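Cyclo(L-leucyl-L-phenylalanyl) synthase (Streptomyces noursei, PDB 3OQV) catalyses the ATP-independent formation of cyclodipeptides from aminoacyl-tRNAs, joining phenylalanine and leucine in the pathway to the antibacterial compound albonoursin. Local coordinates at residues V64-T69 with V116-E121; N47-L52 with L104-D109. One frame throughout, in Å; residues are numbered along the deposited sequence.

Contact 1. Residues V64-T69 with V116-E121; sequences VVYVDT and VRSLSE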
loop_
_atom_site.group_PDB
_atom_site.type_symbol
_atom_site.label_atom_id
_atom_site.label_comp_id
_atom_site.label_asym_id
_atom_site.label_seq_id
_atom_site.Cartn_x
_atom_site.Cartn_y
_atom_site.Cartn_z
ATOM N N VAL A 64 9.372 -3.283 1.527
ATOM C CA VAL A 64 8.826 -1.941 1.382
ATOM C C VAL A 64 8.345 -1.793 -0.052
ATOM O O VAL A 64 9.103 -2.035 -1.007
ATOM C CB VAL A 64 9.873 -0.851 1.665
ATOM C CG1 VAL A 64 9.221 0.517 1.619
ATOM C CG2 VAL A 64 10.533 -1.075 3.003
ATOM N N VAL A 65 7.056 -1.536 -0.206
ATOM C CA VAL A 65 6.470 -1.447 -1.528
ATOM C C VAL A 65 5.865 -0.067 -1.664
ATOM O O VAL A 65 5.011 0.334 -0.875
ATOM C CB VAL A 65 5.411 -2.534 -1.761
ATOM C CG1 VAL A 65 4.813 -2.426 -3.161
ATOM C CG2 VAL A 65 6.036 -3.926 -1.541
ATOM N N TYR A 66 6.346 0.685 -2.646
ATOM C CA TYR A 66 5.729 1.958 -2.941
ATOM C C TYR A 66 4.804 1.867 -4.157
ATOM O O TYR A 66 5.078 1.142 -5.115
ATOM C CB TYR A 66 6.784 3.055 -3.089
ATOM C CG TYR A 66 7.707 2.900 -4.269
ATOM C CD1 TYR A 66 7.438 3.564 -5.466
ATOM C CD2 TYR A 66 8.902 2.198 -4.158
ATOM C CE1 TYR A 66 8.293 3.477 -6.545
ATOM C CE2 TYR A 66 9.793 2.126 -5.245
ATOM C CZ TYR A 66 9.469 2.772 -6.430
ATOM O OH TYR A 66 10.306 2.716 -7.524
ATOM N N VAL A 67 3.629 2.465 -4.030
ATOM C CA VAL A 67 2.557 2.217 -4.989
ATOM C C VAL A 67 2.633 3.241 -6.118
ATOM O O VAL A 67 2.299 4.411 -5.936
ATOM C CB VAL A 67 1.189 2.298 -4.318
ATOM C CG1 VAL A 67 0.096 1.906 -5.315
ATOM C CG2 VAL A 67 1.159 1.381 -3.106
ATOM N N ASP A 68 3.096 2.791 -7.275
ATOM C CA ASP A 68 3.384 3.674 -8.395
ATOM C C ASP A 68 2.360 3.477 -9.510
ATOM O O ASP A 68 2.436 4.129 -10.543
ATOM C CB ASP A 68 4.814 3.458 -8.913
ATOM C CG ASP A 68 5.072 2.027 -9.380
ATOM O OD1 ASP A 68 4.475 1.077 -8.827
ATOM O OD2 ASP A 68 5.918 1.850 -10.282
ATOM N N THR A 69 1.350 2.648 -9.256
ATOM C CA THR A 69 0.476 2.152 -10.322
ATOM C C THR A 69 -0.887 2.833 -10.284
ATOM O O THR A 69 -1.446 3.056 -9.201
ATOM C CB THR A 69 0.267 0.628 -10.202
ATOM O OG1 THR A 69 0.019 0.289 -8.833
ATOM C CG2 THR A 69 1.510 -0.109 -10.674
ATOM N N VAL A 116 13.098 -3.250 -1.141
ATOM C CA VAL A 116 12.265 -2.117 -1.532
ATOM C C VAL A 116 11.977 -2.197 -3.016
ATOM O O VAL A 116 12.902 -2.228 -3.825
ATOM C CB VAL A 116 12.970 -0.790 -1.240
ATOM C CG1 VAL A 116 12.100 0.388 -1.644
ATOM C CG2 VAL A 116 13.374 -0.710 0.228
ATOM N N ARG A 117 10.701 -2.306 -3.367
ATOM C CA ARG A 117 10.297 -2.419 -4.763
ATOM C C ARG A 117 9.079 -1.545 -5.016
ATOM O O ARG A 117 8.299 -1.281 -4.096
ATOM C CB ARG A 117 9.983 -3.877 -5.112
ATOM C CG ARG A 117 11.198 -4.808 -5.042
ATOM C CD ARG A 117 10.812 -6.233 -5.395
ATOM N NE ARG A 117 10.168 -6.876 -4.263
ATOM C CZ ARG A 117 9.869 -8.165 -4.202
ATOM N NH1 ARG A 117 10.060 -8.940 -5.259
ATOM N NH2 ARG A 117 9.270 -8.651 -3.119
ATOM N N SER A 118 8.898 -1.105 -6.262
ATOM C CA SER A 118 7.626 -0.526 -6.692
ATOM C C SER A 118 6.561 -1.614 -6.813
ATOM O O SER A 118 6.888 -2.774 -7.044
ATOM C CB SER A 118 7.791 0.152 -8.049
ATOM O OG SER A 118 8.146 -0.808 -9.035
ATOM N N LEU A 119 5.289 -1.236 -6.710
ATOM C CA LEU A 119 4.206 -2.194 -6.976
ATOM C C LEU A 119 4.278 -2.707 -8.418
ATOM O O LEU A 119 4.111 -3.899 -8.674
ATOM C CB LEU A 119 2.831 -1.589 -6.682
ATOM C CG LEU A 119 1.604 -2.518 -6.799
ATOM C CD1 LEU A 119 1.793 -3.831 -6.016
ATOM C CD2 LEU A 119 0.353 -1.808 -6.303
ATOM N N SER A 120 4.614 -1.825 -9.353
ATOM C CA SER A 120 4.684 -2.237 -10.746
ATOM C C SER A 120 5.733 -3.324 -10.988
ATOM O O SER A 120 5.469 -4.268 -11.719
ATOM C CB SER A 120 4.874 -1.031 -11.688
ATOM O OG SER A 120 6.177 -0.510 -11.577
ATOM N N GLU A 121 6.860 -3.272 -10.277
ATOM C CA GLU A 121 7.858 -4.328 -10.382
ATOM C C GLU A 121 7.333 -5.627 -9.765
ATOM O O GLU A 121 7.539 -6.713 -10.294
ATOM C CB GLU A 121 9.139 -3.921 -9.653
ATOM C CG GLU A 121 10.291 -4.881 -9.860
ATOM C CD GLU A 121 11.506 -4.500 -9.037
ATOM O OE1 GLU A 121 11.596 -3.315 -8.642
ATOM O OE2 GLU A 121 12.341 -5.395 -8.755
#
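Tyr66 lays one face of its ring on Ser118, whose CA sits 3.7 Å above the ring plane, over the centre. Ser118 CB adds a CH-pi contact at 3.9 Å from the Tyr66 centroid, and Val116 CG1 comes up to the ring edge near its plane. With chi1 at 66°, the ring leans across to the neighbouring strand, and the phenolic OH is held by Arg97 of helix 82-107. The second flat group, the Asp68 carboxylate, grips Ser120 twice through syn lone pairs: OD1 accepts from Ser120 N at 3.0 Å, and OD2 from Ser120 OG at 2.7 Å. Ser118, the N-cap of helix 119-122, uses OG to accept from Glu121 N, so the first turn is held both by its own cap and by Asp68; the helix end would probably favour the negative charge. Without the carboxylate, as with an alanine here, Ser120 N and OG would probably lose both acceptors, and the loop its tie to the helix start. Nearby, Thr69 OG1 approaches Leu119 CD2 at 3.3 Å, the two side chains roughly perpendicular, while Val67 and Leu119 run alongside each other.

The backbones pair as parallel strands. Arg117 N donates to Val64 O, then Tyr66 N to Arg117 O, and Leu119 N to Tyr66 O at 2.9 Å. Val64 and Val116 extend together from the tyrosine's face of the sheet; Val65 and Arg117 are on the other, where Arg117 forms a salt bridge with Asp63. Val67 touches the bound dithiane diol, so this pair, the outermost strand 114-118 and its neighbour 59-67 in a Rossmann-fold parallel sheet, has its C-terminal end beside the ligand pocket.

Contact 2. Residues N47-L52 with L104-D109; sequences NTVMLL and LESVGD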
loop_
_atom_site.group_PDB
_atom_site.type_symbol
_atom_site.label_atom_id
_atom_site.label_comp_id
_atom_site.label_asym_id
_atom_site.label_seq_id
_atom_site.Cartn_x
_atom_site.Cartn_y
_atom_site.Cartn_z
ATOM N N ASN A 47 9.240 10.027 9.715
ATOM C CA ASN A 47 8.355 8.920 10.058
ATOM C C ASN A 47 8.762 7.607 9.398
ATOM O O ASN A 47 8.586 6.532 9.978
ATOM C CB ASN A 47 6.901 9.258 9.724
ATOM C CG ASN A 47 6.266 10.176 10.758
ATOM O OD1 ASN A 47 6.757 10.301 11.880
ATOM N ND2 ASN A 47 5.164 10.810 10.387
ATOM N N THR A 48 9.291 7.700 8.181
ATOM C CA THR A 48 9.798 6.529 7.478
ATOM C C THR A 48 10.955 5.898 8.243
ATOM O O THR A 48 10.945 4.692 8.521
ATOM C CB THR A 48 10.235 6.873 6.039
ATOM O OG1 THR A 48 9.143 7.494 5.352
ATOM C CG2 THR A 48 10.637 5.607 5.289
ATOM N N VAL A 49 11.898 6.733 8.670
ATOM C CA VAL A 49 13.069 6.245 9.386
ATOM C C VAL A 49 12.688 5.502 10.663
ATOM O O VAL A 49 13.170 4.393 10.907
ATOM C CB VAL A 49 14.053 7.388 9.706
ATOM C CG1 VAL A 49 15.132 6.915 10.661
ATOM C CG2 VAL A 49 14.685 7.910 8.413
ATOM N N MET A 50 11.799 6.092 11.458
ATOM C CA MET A 50 11.376 5.460 12.708
ATOM C C MET A 50 10.684 4.122 12.449
ATOM O O MET A 50 10.886 3.156 13.185
ATOM C CB MET A 50 10.459 6.388 13.507
ATOM C CG MET A 50 11.198 7.462 14.302
ATOM S SD MET A 50 10.619 7.567 16.011
ATOM C CE MET A 50 8.838 7.670 15.761
ATOM N N LEU A 51 9.861 4.075 11.407
ATOM C CA LEU A 51 9.142 2.860 11.061
ATOM C C LEU A 51 10.085 1.756 10.570
ATOM O O LEU A 51 9.956 0.593 10.965
ATOM C CB LEU A 51 8.062 3.154 10.017
ATOM C CG LEU A 51 7.262 1.946 9.526
ATOM C CD1 LEU A 51 6.692 1.136 10.699
ATOM C CD2 LEU A 51 6.160 2.396 8.566
ATOM N N LEU A 52 11.018 2.122 9.697
ATOM C CA LEU A 52 12.055 1.199 9.253
ATOM C C LEU A 52 12.848 0.618 10.422
ATOM O O LEU A 52 13.138 -0.583 10.452
ATOM C CB LEU A 52 13.005 1.885 8.267
ATOM C CG LEU A 52 12.432 2.191 6.885
ATOM C CD1 LEU A 52 13.431 2.978 6.034
ATOM C CD2 LEU A 52 12.026 0.891 6.194
ATOM N N LEU A 104 16.505 5.375 3.809
ATOM C CA LEU A 104 17.324 4.166 3.906
ATOM C C LEU A 104 18.773 4.504 4.257
ATOM O O LEU A 104 19.447 3.746 4.956
ATOM C CB LEU A 104 17.286 3.382 2.592
ATOM C CG LEU A 104 15.950 2.756 2.185
ATOM C CD1 LEU A 104 15.987 2.319 0.737
ATOM C CD2 LEU A 104 15.594 1.584 3.089
ATOM N N GLU A 105 19.251 5.634 3.744
ATOM C CA GLU A 105 20.554 6.160 4.129
ATOM C C GLU A 105 20.605 6.464 5.622
ATOM O O GLU A 105 21.618 6.214 6.276
ATOM C CB GLU A 105 20.894 7.416 3.322
ATOM C CG GLU A 105 21.722 7.140 2.075
ATOM C CD GLU A 105 22.260 8.407 1.430
ATOM O OE1 GLU A 105 22.915 8.309 0.368
ATOM O OE2 GLU A 105 22.025 9.504 1.983
ATOM N N SER A 106 19.511 6.993 6.164
ATOM C CA SER A 106 19.495 7.433 7.556
ATOM C C SER A 106 19.494 6.246 8.512
ATOM O O SER A 106 19.806 6.394 9.693
ATOM C CB SER A 106 18.279 8.312 7.834
ATOM O OG SER A 106 18.386 9.551 7.168
ATOM N N VAL A 107 19.124 5.073 8.002
ATOM C CA VAL A 107 19.347 3.824 8.724
ATOM C C VAL A 107 20.658 3.151 8.305
ATOM O O VAL A 107 21.507 2.853 9.149
ATOM C CB VAL A 107 18.154 2.844 8.558
ATOM C CG1 VAL A 107 16.869 3.480 9.069
ATOM C CG2 VAL A 107 18.000 2.418 7.105
ATOM N N GLY A 108 20.834 2.948 7.001
ATOM C CA GLY A 108 22.143 3.108 6.372
ATOM C C GLY A 108 22.954 1.826 6.313
ATOM O O GLY A 108 22.945 1.120 5.301
ATOM N N ASP A 109 23.665 1.528 7.399
ATOM C CA ASP A 109 24.761 0.560 7.362
ATOM C C ASP A 109 24.243 -0.876 7.357
ATOM O O ASP A 109 25.022 -1.829 7.424
ATOM C CB ASP A 109 25.711 0.774 8.545
#
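Val49 meets the end of helix 82-107 with both methyls, each on a different residue: CG2 reaches Ser106 CB at 3.7 Å, and CG1 reaches Val107 CG1 at 4.2 Å. This division follows from chi1 of 170°, which sets CG1 opposite the backbone N and CG2 opposite the carbonyl carbon, spreading the two branches over successive positions of the partner helix. The two valine side chains pass one another, pointing opposite ways, with their CA atoms 6.8 Å apart. Ser106 presents its CB to Val49, while its OG bonds back to Arg102 O in the preceding turn and has a weak bond with Gln45 of helix 45-58.

The contacts between the two segments are carbon to carbon and bury 219 Å² in all, at the protein surface, where helix 82-107 gives out and Gly108 turns the chain with a positive phi. Helix 45-58 links strands 29-37 and 59-67 of the Rossmann fold, and helix 82-107 is part of the next beta-alpha-beta crossover, to strand 114-118; Phe114 of that strand touches both Leu52 and Leu104.

One turn further along helix 45-58, Leu52 extends toward Leu104, and its CD1 meets Leu104 CD2 at 3.9 Å, the two side chains roughly perpendicular. In Leu104 the CA-CB bond leads off from the other helix, but chi1 of -67° with an extended chi2 of 166° carries CD2 back to Leu52. Val107 also uses CG1 against the root of Leu52, 4.3 Å from Leu52 CB, so a single methyl serves both Val49 and Leu52.

The two contacts interlock along the chain: 47-52, 64-69, 104-109 and 116-121 alternate between contact 2 and contact 1. Helix 45-58 runs directly into strand 59-67, and helix 82-107 is followed by strand 114-118, so contact 2 pairs the helices that precede the two strands paired in contact 1. The centres of the two contacts lie 18 Å apart, yet the layers touch, with Val64 CG2 4.0 Å from Leu52 CD2 and Val116 CG2 4.0 Å from Leu104 CD1. Contact 1 extends toward the ligand pocket at the C-terminal strand ends, whereas contact 2 lies at the surface, in the helix layer on the Tyr66 face of the sheet, with the Leu52 side chain about 13 Å from the bound dithiane diol.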